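Local coordinates for putative fructosamine-3-kinase (Thermobifida fusca YX, PDB 3F7W), which probably acts as a kinase of the fructosamine kinase family, whose members phosphorylate sugar adducts on amines, although its own substrate is not established, at residues Glu143-Ala146 / Glu147-Leu151. Sequence-based numbering, arbitrary orientation.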
loop_
_atom_site.group_PDB
_atom_site.type_symbol
_atom_site.label_atom_id
_atom_site.label_comp_id
_atom_site.label_asym_id
_atom_site.label_seq_id
_atom_site.Cartn_x
_atom_site.Cartn_y
_atom_site.Cartn_z
ATOM N N GLU A 143 -6.647 0.195 -18.887
ATOM C CA GLU A 143 -6.239 -1.182 -19.172
ATOM C C GLU A 143 -5.477 -1.827 -18.005
ATOM O O GLU A 143 -5.703 -2.977 -17.649
ATOM C CB GLU A 143 -5.364 -1.205 -20.429
ATOM C CG GLU A 143 -6.110 -0.913 -21.735
ATOM C CD GLU A 143 -6.586 0.540 -21.914
ATOM O OE1 GLU A 143 -6.032 1.500 -21.305
ATOM O OE2 GLU A 143 -7.535 0.716 -22.707
ATOM N N PHE A 144 -4.523 -1.095 -17.462
ATOM C CA PHE A 144 -3.804 -1.539 -16.295
ATOM C C PHE A 144 -4.756 -1.880 -15.134
ATOM O O PHE A 144 -4.654 -2.942 -14.514
ATOM C CB PHE A 144 -2.816 -0.439 -15.891
ATOM C CG PHE A 144 -2.197 -0.640 -14.557
ATOM C CD1 PHE A 144 -1.224 -1.609 -14.367
ATOM C CD2 PHE A 144 -2.577 0.157 -13.481
ATOM C CE1 PHE A 144 -0.660 -1.794 -13.119
ATOM C CE2 PHE A 144 -1.995 -0.021 -12.235
ATOM C CZ PHE A 144 -1.043 -0.995 -12.063
ATOM N N TYR A 145 -5.694 -0.980 -14.842
ATOM C CA TYR A 145 -6.559 -1.162 -13.689
ATOM C C TYR A 145 -7.482 -2.369 -13.892
ATOM O O TYR A 145 -7.543 -3.257 -13.048
ATOM C CB TYR A 145 -7.376 0.096 -13.464
ATOM C CG TYR A 145 -8.088 0.154 -12.133
ATOM C CD1 TYR A 145 -7.374 0.110 -10.946
ATOM C CD2 TYR A 145 -9.471 0.299 -12.060
ATOM C CE1 TYR A 145 -8.026 0.205 -9.703
ATOM C CE2 TYR A 145 -10.124 0.398 -10.832
ATOM C CZ TYR A 145 -9.395 0.341 -9.652
ATOM O OH TYR A 145 -10.022 0.424 -8.425
ATOM N N ALA A 146 -8.157 -2.414 -15.042
ATOM C CA ALA A 146 -9.071 -3.514 -15.358
ATOM C C ALA A 146 -8.349 -4.863 -15.307
ATOM O O ALA A 146 -8.756 -5.763 -14.573
ATOM C CB ALA A 146 -9.750 -3.299 -16.708
ATOM N N GLU A 147 -7.247 -4.981 -16.034
ATOM C CA GLU A 147 -6.621 -6.278 -16.297
ATOM C C GLU A 147 -5.698 -6.747 -15.167
ATOM O O GLU A 147 -5.567 -7.957 -14.927
ATOM C CB GLU A 147 -5.824 -6.219 -17.590
ATOM C CG GLU A 147 -6.665 -5.875 -18.818
ATOM C CD GLU A 147 -5.832 -5.527 -20.029
ATOM O OE1 GLU A 147 -4.712 -6.027 -20.139
ATOM O OE2 GLU A 147 -6.307 -4.784 -20.907
ATOM N N GLN A 148 -5.076 -5.790 -14.488
ATOM C CA GLN A 148 -4.083 -6.076 -13.430
ATOM C C GLN A 148 -4.498 -5.721 -11.995
ATOM O O GLN A 148 -3.863 -6.197 -11.042
ATOM C CB GLN A 148 -2.746 -5.397 -13.789
ATOM C CG GLN A 148 -2.196 -6.004 -15.083
ATOM C CD GLN A 148 -0.935 -5.352 -15.633
ATOM O OE1 GLN A 148 -0.783 -5.318 -16.847
ATOM N NE2 GLN A 148 -0.012 -4.870 -14.756
ATOM N N ARG A 149 -5.534 -4.893 -11.826
ATOM C CA ARG A 149 -5.988 -4.504 -10.493
ATOM C C ARG A 149 -7.408 -4.962 -10.127
ATOM O O ARG A 149 -7.734 -5.055 -8.934
ATOM C CB ARG A 149 -5.813 -2.993 -10.276
ATOM C CG ARG A 149 -4.314 -2.515 -10.261
ATOM C CD ARG A 149 -3.582 -3.028 -9.031
ATOM N NE ARG A 149 -2.166 -2.720 -9.008
ATOM C CZ ARG A 149 -1.219 -3.441 -9.612
ATOM N NH1 ARG A 149 -1.528 -4.512 -10.336
ATOM N NH2 ARG A 149 0.053 -3.086 -9.496
ATOM N N ILE A 150 -8.238 -5.257 -11.134
ATOM C CA ILE A 150 -9.630 -5.652 -10.894
ATOM C C ILE A 150 -9.877 -7.115 -11.242
ATOM O O ILE A 150 -10.275 -7.896 -10.370
ATOM C CB ILE A 150 -10.640 -4.746 -11.656
ATOM C CG1 ILE A 150 -10.505 -3.282 -11.209
ATOM C CG2 ILE A 150 -12.110 -5.248 -11.423
ATOM C CD1 ILE A 150 -10.755 -3.057 -9.717
ATOM N N LEU A 151 -9.666 -7.480 -12.504
ATOM C CA LEU A 151 -10.122 -8.791 -12.987
ATOM C C LEU A 151 -9.524 -9.972 -12.197
ATOM O O LEU A 151 -10.247 -10.910 -11.845
ATOM C CB LEU A 151 -9.882 -8.943 -14.496
ATOM C CG LEU A 151 -10.872 -8.194 -15.399
ATOM C CD1 LEU A 151 -10.488 -8.217 -16.909
ATOM C CD2 LEU A 151 -12.272 -8.769 -15.220
#
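Phe144 presents the CZ corner of its ring to one face of the Arg149 guanidinium, CZ standing 3.5 Å from Arg149 CZ over the centre of the group, with the two planes 59° apart. The bend in the Arg149 chain at chi2 (-68°) turns the guanidinium toward Phe144 CZ. At the edge of the same ring, near its plane, lies Gln148 NE2, 3.5 Å from Phe144 CD1. Ile150 lies over one face of Tyr145: CG1, offset toward the rim, makes a CH-pi contact 4.0 Å from the ring centroid, while CD1 packs 3.7 Å from Tyr145 CZ. Arg149 CB meets the same ring obliquely at CD1.

The backbone beneath widens here. Glu147 N and Gln148 N bond to the carbonyls four residues back, but Leu151 N reaches Ala146 O, five back, at 2.8 Å and nearly straight (164°); Tyr145 O takes Arg149 N and, weakly, Ile150 N.

Arg149 NH1 bonds Gln148 O, 3.0 Å away, within the same turn. Other polar partners lie outside it: NH1 also bonds Asp134 O, and NH2 bonds Asn135 OD1; Gln148 NE2 serves the carbonyls of Asp134 and Thr136. Tyr145 OH bonds Leu257 O and His261 N, and Arg149 O meets His261 ND1. Glu147 turns to a salt bridge with Arg138.

Ile150 also packs on helices 165-176 and 251-270. The side chains around this pi-type turn near the start of helix 141-159 tie the preceding loop (Asp134 to Arg138) to the helical part of a fold related to protein kinases.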